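Local coordinates for protein glutamate racemase (Escherichia coli, PDB 2JFN) that is a two-domain alpha/beta protein of the aspartate/glutamate racemase family, with glutamic acid held in a pocket at the ends of its strands, at residues A249-A254 with G274-E279; H48-F53 with I253-A258; T23-D28 with A86-A91. All coordinates share one frame; numbering follows the deposited sequence.

Contact 1: A249-A254 with G274-E279; sequences ADANIA and GFETLE
The side-chain amide of Asn252 reaches across to the backbone of Gly274, its ND2 giving a hydrogen bond to Gly274 O at 3.1 Å. The acceptor lies almost in the amide plane, while the donor is tilted 34° from the plane of the glycine carbonyl. Asparagine suits the place because its other end, OD1, accepts from the backbone N of Tyr49, so one amide ties two segments together. Gly274 ends a helix in a Schellman motif, and its positive phi calls for glycine. Next to it the Phe275 ring, with CG beside its own backbone N (chi1 -60°), turns CD2 to within 3.4 Å of Ile253 O and lies obliquely against Asn252 CB. Small Ala254 lets the chains come close: its CB meets Phe275 CB at 4.1 Å and Leu278 CD1 at 4.0 Å. Its backbone is gripped from both ends, Ala254 N giving to Thr277 O and Glu279 N giving to Ala254 O, each at 2.9 Å. Ile253 crosses Glu279 at about a right angle, its CD1 resting 3.6 Å from Glu279 CD; the extended glutamate chain carries its OE2 on to a salt bridge with Arg82. Beside the exposed Glu276, a water donates to Asn252 O and Glu276 OE2, and Thr277 OG1 also donates to that carboxylate oxygen, from above its plane. Strand 277-280 thus joins strand 253-256 in parallel; helix 267-272 packs Leu270 against Ala254 and Leu278, and strand 48-53 pairs with the other edge of 253-256, its Tyr49 touching Phe275.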
ATOM      1  N   ALA A 249       1.333  19.886  16.217  1.00 38.50           N
ATOM      2  CA  ALA A 249       2.598  20.508  15.857  1.00 38.58           C
ATOM      3  C   ALA A 249       3.745  19.524  16.081  1.00 38.38           C
ATOM      4  O   ALA A 249       4.892  19.809  15.740  1.00 38.36           O
ATOM      5  CB  ALA A 249       2.817  21.783  16.678  1.00 38.58           C
ATOM      6  N   ASP A 250       3.432  18.363  16.652  1.00 38.17           N
ATOM      7  CA  ASP A 250       4.451  17.348  16.903  1.00 37.75           C
ATOM      8  C   ASP A 250       5.052  16.880  15.583  1.00 36.87           C
ATOM      9  O   ASP A 250       4.428  16.999  14.529  1.00 37.25           O
ATOM     10  CB  ASP A 250       3.860  16.143  17.650  1.00 38.49           C
ATOM     11  CG  ASP A 250       3.471  16.471  19.083  1.00 39.62           C
ATOM     12  OD1 ASP A 250       3.814  17.575  19.560  1.00 40.12           O
ATOM     13  OD2 ASP A 250       2.829  15.621  19.741  1.00 39.88           O
ATOM     14  N   ALA A 251       6.268  16.348  15.647  1.00 36.01           N
ATOM     15  CA  ALA A 251       6.951  15.860  14.456  1.00 34.97           C
ATOM     16  C   ALA A 251       6.331  14.543  13.997  1.00 33.97           C
ATOM     17  O   ALA A 251       5.609  13.896  14.753  1.00 33.63           O
ATOM     18  CB  ALA A 251       8.429  15.663  14.750  1.00 35.52           C
ATOM     19  N   ASN A 252       6.619  14.153  12.759  1.00 32.74           N
ATOM     20  CA  ASN A 252       6.086  12.913  12.209  1.00 31.53           C
ATOM     21  C   ASN A 252       6.554  11.738  13.051  1.00 30.57           C
ATOM     22  O   ASN A 252       7.677  11.730  13.544  1.00 30.37           O
ATOM     23  CB  ASN A 252       6.552  12.709  10.766  1.00 31.29           C
ATOM     24  CG  ASN A 252       6.133  13.835   9.854  1.00 31.11           C
ATOM     25  OD1 ASN A 252       5.087  14.455  10.053  1.00 30.92           O
ATOM     26  ND2 ASN A 252       6.938  14.097   8.834  1.00 31.17           N
ATOM     27  N   ILE A 253       5.697  10.740  13.205  1.00 29.76           N
ATOM     28  CA  ILE A 253       6.062   9.578  14.005  1.00 29.03           C
ATOM     29  C   ILE A 253       5.616   8.260  13.367  1.00 28.11           C
ATOM     30  O   ILE A 253       4.608   8.205  12.654  1.00 27.59           O
ATOM     31  CB  ILE A 253       5.455   9.704  15.425  1.00 29.45           C
ATOM     32  CG1 ILE A 253       5.921   8.549  16.311  1.00 30.29           C
ATOM     33  CG2 ILE A 253       3.942   9.724  15.340  1.00 29.70           C
ATOM     34  CD1 ILE A 253       5.381   8.636  17.723  1.00 31.33           C
ATOM     35  N   ALA A 254       6.395   7.207  13.605  1.00 26.97           N
ATOM     36  CA  ALA A 254       6.077   5.886  13.085  1.00 25.96           C
ATOM     37  C   ALA A 254       5.730   4.983  14.265  1.00 25.64           C
ATOM     38  O   ALA A 254       6.383   5.040  15.313  1.00 25.40           O
ATOM     39  CB  ALA A 254       7.268   5.312  12.312  1.00 25.54           C
ATOM     40  N   GLY A 274      11.228  10.591   6.662  1.00 30.61           N
ATOM     41  CA  GLY A 274      10.682  11.730   7.378  1.00 30.77           C
ATOM     42  C   GLY A 274      10.096  11.433   8.747  1.00 31.11           C
ATOM     43  O   GLY A 274       9.459  12.297   9.347  1.00 30.91           O
ATOM     44  N   PHE A 275      10.292  10.216   9.242  1.00 31.47           N
ATOM     45  CA  PHE A 275       9.786   9.852  10.563  1.00 32.19           C
ATOM     46  C   PHE A 275      10.991   9.742  11.483  1.00 33.19           C
ATOM     47  O   PHE A 275      11.768   8.794  11.389  1.00 33.75           O
ATOM     48  CB  PHE A 275       9.035   8.517  10.517  1.00 31.21           C
ATOM     49  CG  PHE A 275       7.854   8.521   9.588  1.00 30.69           C
ATOM     50  CD1 PHE A 275       7.977   8.057   8.281  1.00 30.41           C
ATOM     51  CD2 PHE A 275       6.630   9.029  10.006  1.00 29.75           C
ATOM     52  CE1 PHE A 275       6.894   8.101   7.400  1.00 30.10           C
ATOM     53  CE2 PHE A 275       5.542   9.078   9.136  1.00 30.33           C
ATOM     54  CZ  PHE A 275       5.675   8.614   7.827  1.00 30.15           C
ATOM     55  N   GLU A 276      11.146  10.726  12.359  1.00 34.59           N
ATOM     56  CA  GLU A 276      12.275  10.766  13.281  1.00 36.07           C
ATOM     57  C   GLU A 276      12.249   9.676  14.334  1.00 35.79           C
ATOM     58  O   GLU A 276      13.294   9.139  14.712  1.00 35.99           O
ATOM     59  CB  GLU A 276      12.323  12.122  13.989  1.00 37.83           C
ATOM     60  CG  GLU A 276      11.005  12.523  14.640  1.00 39.84           C
ATOM     61  CD  GLU A 276      11.205  13.283  15.939  1.00 41.24           C
ATOM     62  OE1 GLU A 276      12.096  14.164  15.990  1.00 42.52           O
ATOM     63  OE2 GLU A 276      10.466  13.009  16.910  1.00 41.91           O
ATOM     64  N   THR A 277      11.050   9.343  14.794  1.00 35.29           N
ATOM     65  CA  THR A 277      10.893   8.355  15.850  1.00 35.33           C
ATOM     66  C   THR A 277      10.009   7.164  15.500  1.00 34.38           C
ATOM     67  O   THR A 277       9.079   7.274  14.699  1.00 33.90           O
ATOM     68  CB  THR A 277      10.306   9.041  17.109  1.00 35.95           C
ATOM     69  OG1 THR A 277      11.117  10.175  17.450  1.00 37.35           O
ATOM     70  CG2 THR A 277      10.260   8.081  18.282  1.00 36.44           C
ATOM     71  N   LEU A 278      10.326   6.029  16.118  1.00 33.42           N
ATOM     72  CA  LEU A 278       9.574   4.791  15.967  1.00 32.84           C
ATOM     73  C   LEU A 278       9.184   4.367  17.378  1.00 32.90           C
ATOM     74  O   LEU A 278      10.053   4.159  18.228  1.00 32.50           O
ATOM     75  CB  LEU A 278      10.432   3.696  15.333  1.00 32.25           C
ATOM     76  CG  LEU A 278       9.819   2.293  15.367  1.00 31.65           C
ATOM     77  CD1 LEU A 278       8.596   2.227  14.458  1.00 31.85           C
ATOM     78  CD2 LEU A 278      10.855   1.279  14.925  1.00 32.00           C
ATOM     79  N   GLU A 279       7.884   4.258  17.634  1.00 32.79           N
ATOM     80  CA  GLU A 279       7.390   3.852  18.946  1.00 33.18           C
ATOM     81  C   GLU A 279       6.418   2.685  18.821  1.00 33.21           C
ATOM     82  O   GLU A 279       5.849   2.440  17.752  1.00 31.95           O
ATOM     83  CB  GLU A 279       6.664   5.012  19.643  1.00 33.85           C
ATOM     84  CG  GLU A 279       7.540   6.193  20.037  1.00 34.93           C
ATOM     85  CD  GLU A 279       6.751   7.300  20.714  1.00 35.80           C
ATOM     86  OE1 GLU A 279       7.303   8.413  20.886  1.00 37.17           O
ATOM     87  OE2 GLU A 279       5.579   7.065  21.081  1.00 35.89           O
TER
HETATM   88  O   HOH W   1       8.047  12.065  16.543  1.00 47.74           O

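Contact 2: H48-F53 with I253-A258; sequences HYIYAF and IAFCMA
Strands 48-53 and 253-256 run side by side, their axes 4.5 Å apart at closest and 18° off parallel, and are joined by four backbone hydrogen bonds: Ile253 N to Tyr49 O, Tyr51 N to Ile253 O, Phe255 N to Tyr51 O and Phe53 N to Phe255 O. On one face Ile50 and Ile253 run alongside each other in the same direction, CG1 of Ile50 4.1 Å from CG2 of Ile253. The other branch of Ile50, CG2, stands anti to the backbone N and comes within 3.5 Å of Phe255 CD1, meeting the ring obliquely. Beta-branched isoleucine can thus serve two neighbours at once. Farther along, the small Ala52 admits the bent chain of Met257, whose CE reaches Ala52 CB at 4.0 Å and Phe53 O at 3.4 Å. The opposite face carries Tyr51, Ala254 and Phe53. With CG between its backbone N and carbonyl carbon (chi1 60°), Phe53 swings its ring across the neighbouring strand; Cys256 CA sits over one face, 4.2 Å from the ring centroid, and Cys256 CB is 3.5 Å from Phe53 CZ. The Tyr51 hydroxyl is hydrogen-bonded to Gly30 O instead. All ten touching residues are buried; the four hydrogen bonds satisfy main-chain groups of both strands. Beyond them, cohesion rests on apolar side-chain packing and on the Cys256 CA-H over the Phe53 ring, not on charge.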
ATOM      1  N   HIS A  48       1.102  16.539   9.559  1.00 31.91           N
ATOM      2  CA  HIS A  48       1.626  15.802  10.706  1.00 30.54           C
ATOM      3  C   HIS A  48       1.320  14.353  10.356  1.00 29.55           C
ATOM      4  O   HIS A  48       0.189  13.891  10.530  1.00 29.03           O
ATOM      5  CB  HIS A  48       0.894  16.155  12.002  1.00 30.57           C
ATOM      6  CG  HIS A  48       1.211  15.227  13.138  1.00 30.87           C
ATOM      7  ND1 HIS A  48       0.241  14.709  13.971  1.00 31.68           N
ATOM      8  CD2 HIS A  48       2.391  14.735  13.585  1.00 30.97           C
ATOM      9  CE1 HIS A  48       0.811  13.939  14.882  1.00 31.33           C
ATOM     10  NE2 HIS A  48       2.115  13.938  14.669  1.00 31.22           N
ATOM     11  N   TYR A  49       2.320  13.649   9.849  1.00 28.24           N
ATOM     12  CA  TYR A  49       2.127  12.267   9.447  1.00 27.76           C
ATOM     13  C   TYR A  49       2.404  11.234  10.529  1.00 27.00           C
ATOM     14  O   TYR A  49       3.333  11.366  11.332  1.00 26.57           O
ATOM     15  CB  TYR A  49       2.999  11.935   8.231  1.00 28.09           C
ATOM     16  CG  TYR A  49       2.584  12.615   6.943  1.00 28.48           C
ATOM     17  CD1 TYR A  49       3.237  13.761   6.492  1.00 28.86           C
ATOM     18  CD2 TYR A  49       1.552  12.091   6.161  1.00 28.88           C
ATOM     19  CE1 TYR A  49       2.878  14.374   5.279  1.00 29.12           C
ATOM     20  CE2 TYR A  49       1.182  12.691   4.956  1.00 29.31           C
ATOM     21  CZ  TYR A  49       1.852  13.832   4.520  1.00 29.63           C
ATOM     22  OH  TYR A  49       1.493  14.408   3.316  1.00 29.75           O
ATOM     23  N   ILE A  50       1.569  10.207  10.536  1.00 25.98           N
ATOM     24  CA  ILE A  50       1.726   9.093  11.449  1.00 24.91           C
ATOM     25  C   ILE A  50       1.747   7.872  10.546  1.00 24.67           C
ATOM     26  O   ILE A  50       0.818   7.665   9.760  1.00 24.39           O
ATOM     27  CB  ILE A  50       0.528   8.941  12.404  1.00 24.96           C
ATOM     28  CG1 ILE A  50       0.404  10.175  13.303  1.00 24.11           C
ATOM     29  CG2 ILE A  50       0.701   7.678  13.250  1.00 23.79           C
ATOM     30  CD1 ILE A  50      -0.928  10.242  14.039  1.00 24.92           C
ATOM     31  N   TYR A  51       2.813   7.088  10.627  1.00 24.20           N
ATOM     32  CA  TYR A  51       2.898   5.870   9.837  1.00 24.34           C
ATOM     33  C   TYR A  51       2.771   4.719  10.818  1.00 24.47           C
ATOM     34  O   TYR A  51       3.490   4.665  11.819  1.00 24.67           O
ATOM     35  CB  TYR A  51       4.236   5.762   9.097  1.00 24.65           C
ATOM     36  CG  TYR A  51       4.269   4.590   8.130  1.00 25.11           C
ATOM     37  CD1 TYR A  51       4.894   3.387   8.463  1.00 25.28           C
ATOM     38  CD2 TYR A  51       3.606   4.666   6.904  1.00 25.76           C
ATOM     39  CE1 TYR A  51       4.848   2.283   7.596  1.00 25.75           C
ATOM     40  CE2 TYR A  51       3.557   3.574   6.032  1.00 25.82           C
ATOM     41  CZ  TYR A  51       4.172   2.388   6.381  1.00 26.04           C
ATOM     42  OH  TYR A  51       4.078   1.310   5.517  1.00 25.60           O
ATOM     43  N   ALA A  52       1.849   3.807  10.547  1.00 24.11           N
ATOM     44  CA  ALA A  52       1.662   2.660  11.426  1.00 23.89           C
ATOM     45  C   ALA A  52       1.708   1.377  10.615  1.00 23.96           C
ATOM     46  O   ALA A  52       1.052   1.264   9.575  1.00 23.07           O
ATOM     47  CB  ALA A  52       0.325   2.769  12.155  1.00 23.82           C
ATOM     48  N   PHE A  53       2.498   0.418  11.078  1.00 23.37           N
ATOM     49  CA  PHE A  53       2.584  -0.856  10.388  1.00 23.51           C
ATOM     50  C   PHE A  53       2.405  -2.013  11.372  1.00 23.79           C
ATOM     51  O   PHE A  53       2.934  -1.998  12.489  1.00 22.86           O
ATOM     52  CB  PHE A  53       3.906  -0.962   9.593  1.00 23.73           C
ATOM     53  CG  PHE A  53       5.157  -0.853  10.430  1.00 24.04           C
ATOM     54  CD1 PHE A  53       5.919  -1.987  10.707  1.00 23.82           C
ATOM     55  CD2 PHE A  53       5.594   0.382  10.901  1.00 24.45           C
ATOM     56  CE1 PHE A  53       7.104  -1.891  11.439  1.00 24.38           C
ATOM     57  CE2 PHE A  53       6.780   0.494  11.637  1.00 24.39           C
ATOM     58  CZ  PHE A  53       7.536  -0.649  11.906  1.00 24.35           C
ATOM     59  N   ILE A 253       5.697  10.740  13.205  1.00 29.76           N
ATOM     60  CA  ILE A 253       6.062   9.578  14.005  1.00 29.03           C
ATOM     61  C   ILE A 253       5.616   8.260  13.367  1.00 28.11           C
ATOM     62  O   ILE A 253       4.608   8.205  12.654  1.00 27.59           O
ATOM     63  CB  ILE A 253       5.455   9.704  15.425  1.00 29.45           C
ATOM     64  CG1 ILE A 253       5.921   8.549  16.311  1.00 30.29           C
ATOM     65  CG2 ILE A 253       3.942   9.724  15.340  1.00 29.70           C
ATOM     66  CD1 ILE A 253       5.381   8.636  17.723  1.00 31.33           C
ATOM     67  N   ALA A 254       6.395   7.207  13.605  1.00 26.97           N
ATOM     68  CA  ALA A 254       6.077   5.886  13.085  1.00 25.96           C
ATOM     69  C   ALA A 254       5.730   4.983  14.265  1.00 25.64           C
ATOM     70  O   ALA A 254       6.383   5.040  15.313  1.00 25.40           O
ATOM     71  CB  ALA A 254       7.268   5.312  12.312  1.00 25.54           C
ATOM     72  N   PHE A 255       4.694   4.170  14.093  1.00 24.93           N
ATOM     73  CA  PHE A 255       4.253   3.231  15.124  1.00 25.25           C
ATOM     74  C   PHE A 255       4.360   1.784  14.643  1.00 25.33           C
ATOM     75  O   PHE A 255       3.940   1.455  13.531  1.00 25.42           O
ATOM     76  CB  PHE A 255       2.784   3.452  15.494  1.00 24.82           C
ATOM     77  CG  PHE A 255       2.527   4.656  16.354  1.00 25.59           C
ATOM     78  CD1 PHE A 255       1.581   5.600  15.968  1.00 25.46           C
ATOM     79  CD2 PHE A 255       3.193   4.825  17.563  1.00 26.01           C
ATOM     80  CE1 PHE A 255       1.295   6.700  16.770  1.00 26.29           C
ATOM     81  CE2 PHE A 255       2.918   5.924  18.382  1.00 26.91           C
ATOM     82  CZ  PHE A 255       1.966   6.866  17.983  1.00 26.72           C
ATOM     83  N   CYS A 256       4.919   0.915  15.475  1.00 25.82           N
ATOM     84  CA  CYS A 256       4.962  -0.504  15.134  1.00 26.46           C
ATOM     85  C   CYS A 256       4.064  -1.133  16.204  1.00 26.79           C
ATOM     86  O   CYS A 256       3.738  -0.477  17.200  1.00 26.33           O
ATOM     87  CB  CYS A 256       6.389  -1.062  15.203  1.00 27.23           C
ATOM     88  SG  CYS A 256       7.202  -0.915  16.804  1.00 29.02           S
ATOM     89  N   MET A 257       3.642  -2.379  16.016  1.00 27.23           N
ATOM     90  CA  MET A 257       2.777  -3.002  17.019  1.00 27.99           C
ATOM     91  C   MET A 257       3.584  -3.797  18.044  1.00 28.39           C
ATOM     92  O   MET A 257       3.062  -4.199  19.083  1.00 28.39           O
ATOM     93  CB  MET A 257       1.729  -3.898  16.347  1.00 28.01           C
ATOM     94  CG  MET A 257       0.844  -3.166  15.333  1.00 28.41           C
ATOM     95  SD  MET A 257       0.163  -1.574  15.915  1.00 29.78           S
ATOM     96  CE  MET A 257       0.600  -0.492  14.534  1.00 29.70           C
ATOM     97  N   ALA A 258       4.861  -4.001  17.749  1.00 29.08           N
ATOM     98  CA  ALA A 258       5.758  -4.721  18.645  1.00 30.02           C
ATOM     99  C   ALA A 258       7.173  -4.250  18.356  1.00 30.76           C
ATOM    100  O   ALA A 258       7.600  -4.223  17.203  1.00 30.44           O
ATOM    101  CB  ALA A 258       5.650  -6.227  18.419  1.00 29.75           C
TER

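Contact 3: T23-D28 with A86-A91. With GLU (glutamic acid), chain B.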
ATOM      1  N   THR A  23      -3.431  16.052  10.980  1.00 31.31           N
ATOM      2  CA  THR A  23      -2.829  14.763  11.271  1.00 28.82           C
ATOM      3  C   THR A  23      -3.362  13.715  10.311  1.00 27.22           C
ATOM      4  O   THR A  23      -4.568  13.473  10.240  1.00 26.28           O
ATOM      5  CB  THR A  23      -3.149  14.339  12.719  1.00 28.86           C
ATOM      6  OG1 THR A  23      -2.539  15.266  13.627  1.00 29.00           O
ATOM      7  CG2 THR A  23      -2.636  12.931  12.992  1.00 27.97           C
ATOM      8  N   VAL A  24      -2.453  13.097   9.570  1.00 26.19           N
ATOM      9  CA  VAL A  24      -2.822  12.067   8.619  1.00 25.17           C
ATOM     10  C   VAL A  24      -2.145  10.742   8.932  1.00 24.64           C
ATOM     11  O   VAL A  24      -0.925  10.670   9.081  1.00 24.53           O
ATOM     12  CB  VAL A  24      -2.455  12.485   7.179  1.00 25.46           C
ATOM     13  CG1 VAL A  24      -2.677  11.326   6.225  1.00 25.44           C
ATOM     14  CG2 VAL A  24      -3.305  13.683   6.764  1.00 25.54           C
ATOM     15  N   LEU A  25      -2.954   9.696   9.029  1.00 23.92           N
ATOM     16  CA  LEU A  25      -2.446   8.362   9.296  1.00 23.77           C
ATOM     17  C   LEU A  25      -2.334   7.588   7.993  1.00 23.16           C
ATOM     18  O   LEU A  25      -3.252   7.608   7.177  1.00 22.71           O
ATOM     19  CB  LEU A  25      -3.390   7.596  10.230  1.00 23.48           C
ATOM     20  CG  LEU A  25      -3.151   6.083  10.312  1.00 24.15           C
ATOM     21  CD1 LEU A  25      -1.794   5.801  10.966  1.00 23.60           C
ATOM     22  CD2 LEU A  25      -4.283   5.425  11.110  1.00 24.84           C
ATOM     23  N   VAL A  26      -1.196   6.932   7.798  1.00 23.08           N
ATOM     24  CA  VAL A  26      -0.985   6.080   6.638  1.00 22.84           C
ATOM     25  C   VAL A  26      -0.698   4.705   7.259  1.00 23.16           C
ATOM     26  O   VAL A  26       0.266   4.547   8.019  1.00 23.27           O
ATOM     27  CB  VAL A  26       0.212   6.536   5.777  1.00 23.04           C
ATOM     28  CG1 VAL A  26       0.382   5.589   4.599  1.00 22.64           C
ATOM     29  CG2 VAL A  26      -0.024   7.972   5.265  1.00 22.73           C
ATOM     30  N   PHE A  27      -1.555   3.732   6.956  1.00 22.82           N
ATOM     31  CA  PHE A  27      -1.442   2.380   7.502  1.00 23.33           C
ATOM     32  C   PHE A  27      -1.183   1.278   6.480  1.00 23.64           C
ATOM     33  O   PHE A  27      -1.675   1.328   5.356  1.00 24.06           O
ATOM     34  CB  PHE A  27      -2.725   2.016   8.257  1.00 23.65           C
ATOM     35  CG  PHE A  27      -2.810   0.558   8.645  1.00 24.66           C
ATOM     36  CD1 PHE A  27      -2.183   0.091   9.799  1.00 24.66           C
ATOM     37  CD2 PHE A  27      -3.463  -0.355   7.823  1.00 24.42           C
ATOM     38  CE1 PHE A  27      -2.201  -1.265  10.126  1.00 24.95           C
ATOM     39  CE2 PHE A  27      -3.487  -1.717   8.139  1.00 24.93           C
ATOM     40  CZ  PHE A  27      -2.854  -2.172   9.291  1.00 25.18           C
ATOM     41  N   ASP A  28      -0.412   0.278   6.894  1.00 23.82           N
ATOM     42  CA  ASP A  28      -0.118  -0.891   6.069  1.00 23.43           C
ATOM     43  C   ASP A  28       0.317  -2.008   6.995  1.00 23.59           C
ATOM     44  O   ASP A  28       0.629  -1.772   8.164  1.00 23.62           O
ATOM     45  CB  ASP A  28       1.019  -0.636   5.071  1.00 23.14           C
ATOM     46  CG  ASP A  28       1.270  -1.842   4.165  1.00 23.57           C
ATOM     47  OD1 ASP A  28       2.438  -2.138   3.832  1.00 23.23           O
ATOM     48  OD2 ASP A  28       0.284  -2.506   3.784  1.00 24.14           O
ATOM     49  N   ALA A  86      -7.234  13.609  11.162  1.00 27.16           N
ATOM     50  CA  ALA A  86      -7.977  14.403  10.197  1.00 27.51           C
ATOM     51  C   ALA A  86      -8.371  13.446   9.067  1.00 27.57           C
ATOM     52  O   ALA A  86      -9.412  13.599   8.434  1.00 28.41           O
ATOM     53  CB  ALA A  86      -7.098  15.538   9.656  1.00 27.79           C
ATOM     54  N   LEU A  87      -7.542  12.431   8.841  1.00 27.71           N
ATOM     55  CA  LEU A  87      -7.797  11.465   7.779  1.00 27.37           C
ATOM     56  C   LEU A  87      -6.870  10.264   7.916  1.00 27.07           C
ATOM     57  O   LEU A  87      -5.754  10.388   8.421  1.00 27.09           O
ATOM     58  CB  LEU A  87      -7.572  12.146   6.421  1.00 28.02           C
ATOM     59  CG  LEU A  87      -7.577  11.360   5.108  1.00 27.98           C
ATOM     60  CD1 LEU A  87      -7.850  12.333   3.965  1.00 28.10           C
ATOM     61  CD2 LEU A  87      -6.237  10.651   4.895  1.00 28.31           C
ATOM     62  N   ALA A  88      -7.339   9.106   7.462  1.00 26.70           N
ATOM     63  CA  ALA A  88      -6.551   7.883   7.508  1.00 26.24           C
ATOM     64  C   ALA A  88      -6.553   7.193   6.146  1.00 26.33           C
ATOM     65  O   ALA A  88      -7.576   7.137   5.458  1.00 25.93           O
ATOM     66  CB  ALA A  88      -7.103   6.938   8.559  1.00 26.54           C
ATOM     67  N   VAL A  89      -5.396   6.666   5.769  1.00 26.38           N
ATOM     68  CA  VAL A  89      -5.248   5.963   4.503  1.00 26.48           C
ATOM     69  C   VAL A  89      -4.881   4.510   4.755  1.00 26.45           C
ATOM     70  O   VAL A  89      -3.892   4.221   5.427  1.00 26.61           O
ATOM     71  CB  VAL A  89      -4.125   6.576   3.639  1.00 26.98           C
ATOM     72  CG1 VAL A  89      -4.060   5.855   2.296  1.00 26.51           C
ATOM     73  CG2 VAL A  89      -4.355   8.070   3.454  1.00 26.37           C
ATOM     74  N   VAL A  90      -5.691   3.597   4.236  1.00 26.03           N
ATOM     75  CA  VAL A  90      -5.411   2.181   4.371  1.00 26.42           C
ATOM     76  C   VAL A  90      -4.598   1.876   3.115  1.00 26.74           C
ATOM     77  O   VAL A  90      -5.145   1.419   2.112  1.00 26.48           O
ATOM     78  CB  VAL A  90      -6.713   1.354   4.382  1.00 26.37           C
ATOM     79  CG1 VAL A  90      -6.396  -0.124   4.556  1.00 26.82           C
ATOM     80  CG2 VAL A  90      -7.619   1.832   5.526  1.00 26.76           C
ATOM     81  N   ALA A  91      -3.302   2.176   3.171  1.00 26.82           N
ATOM     82  CA  ALA A  91      -2.400   1.972   2.032  1.00 27.63           C
ATOM     83  C   ALA A  91      -1.966   0.521   1.995  1.00 28.11           C
ATOM     84  O   ALA A  91      -0.775   0.210   2.035  1.00 27.96           O
ATOM     85  CB  ALA A  91      -1.190   2.885   2.165  1.00 27.04           C
TER
HETATM   86  N   GLU B1287       1.118  -3.702   1.354  1.00 27.57           N
HETATM   87  CA  GLU B1287       0.547  -4.991   0.950  1.00 28.20           C
HETATM   88  C   GLU B1287      -0.805  -4.741   0.311  1.00 28.44           C
HETATM   89  O   GLU B1287      -0.984  -3.706  -0.428  1.00 28.04           O
HETATM   90  CB  GLU B1287       0.401  -5.902   2.179  1.00 28.42           C
HETATM   91  CG  GLU B1287       0.914  -7.324   1.861  1.00 28.59           C
HETATM   92  CD  GLU B1287       0.505  -8.308   2.949  1.00 29.41           C
HETATM   93  OE1 GLU B1287       0.264  -9.476   2.657  1.00 29.10           O
HETATM   94  OE2 GLU B1287       0.422  -7.947   4.128  1.00 28.72           O
HETATM   95  OXT GLU B1287      -1.763  -5.563   0.494  1.00 29.50           O
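Two parallel strands of the central sheet of an alpha/beta domain, 21-28 and 87-90, meet here and lead toward the glutamic acid pocket. Their axes lie 4.6 Å apart at closest. Thr23 O accepts from Ala86 N at 2.8 Å and, more weakly, from Leu87 N; then Leu25 N gives to Leu87 O, Val89 N to Leu25 O at 2.7 Å and Phe27 N to Val89 O, the last with an N-H...O angle of 170°. On one face Val24 and Leu87 are neighbours with matching directions, CG1 of Val24 3.9 Å from CD2 of Leu87, and Val26 follows with CG1 4.0 Å from Ala91 CB. Helix 228-241 packs on Leu87 and Val89, whose branched side chains suit this buried layer. Leu25, Ala88, Phe27 and Val90 occupy the other face. There Leu25 CD2 touches Ala88 CB at 4.1 Å, and Val90 CG1 approaches the Phe27 ring at its edge, near the ring plane; helix 65-82 packs against Leu25 and Phe27. Past the last strong bond, Val90 centres an inverse gamma turn and Ala91 N gives only a weak bond to Phe27 O. Asp28 ends its strand with CG anti to the backbone N (chi1 -177°), which carries the carboxylate onward to the ligand: the N of the bound glutamic acid gives to Asp28 OD2 at 2.8 Å and weakly to Asp28 OD1 at 3.2 Å. Asp28 OD1 also accepts from the backbone N of Gly30 and of Gly33, which help hold the carboxylate in position. A pocket at the carboxyl ends of parallel strands, with its polar residues where the strands give way to loops, is typical of alpha/beta domains.

Overall arrangement
The three contacts are three of the strand pairings in one mixed sheet. Across it, strand 87-90 borders 21-28, followed by 48-53, 253-256 and 277-280, which places contact 3, contact 2 and contact 1 in that order. Contacts 1 and 2 share Ile253 and Ala254 and have centres about 8 Å apart; contacts 2 and 3, with centres about 10 Å apart, are joined where strands 21-28 and 48-53 pair. Contacts 1 and 3 have centres about 14 Å apart and do not touch. Along the chain contacts 2 and 3 interleave, whereas contact 3 closes before contact 1 opens. C-terminal strands thus complete a sheet begun by N-terminal ones, with the ligand-binding residue Asp28 in contact 3.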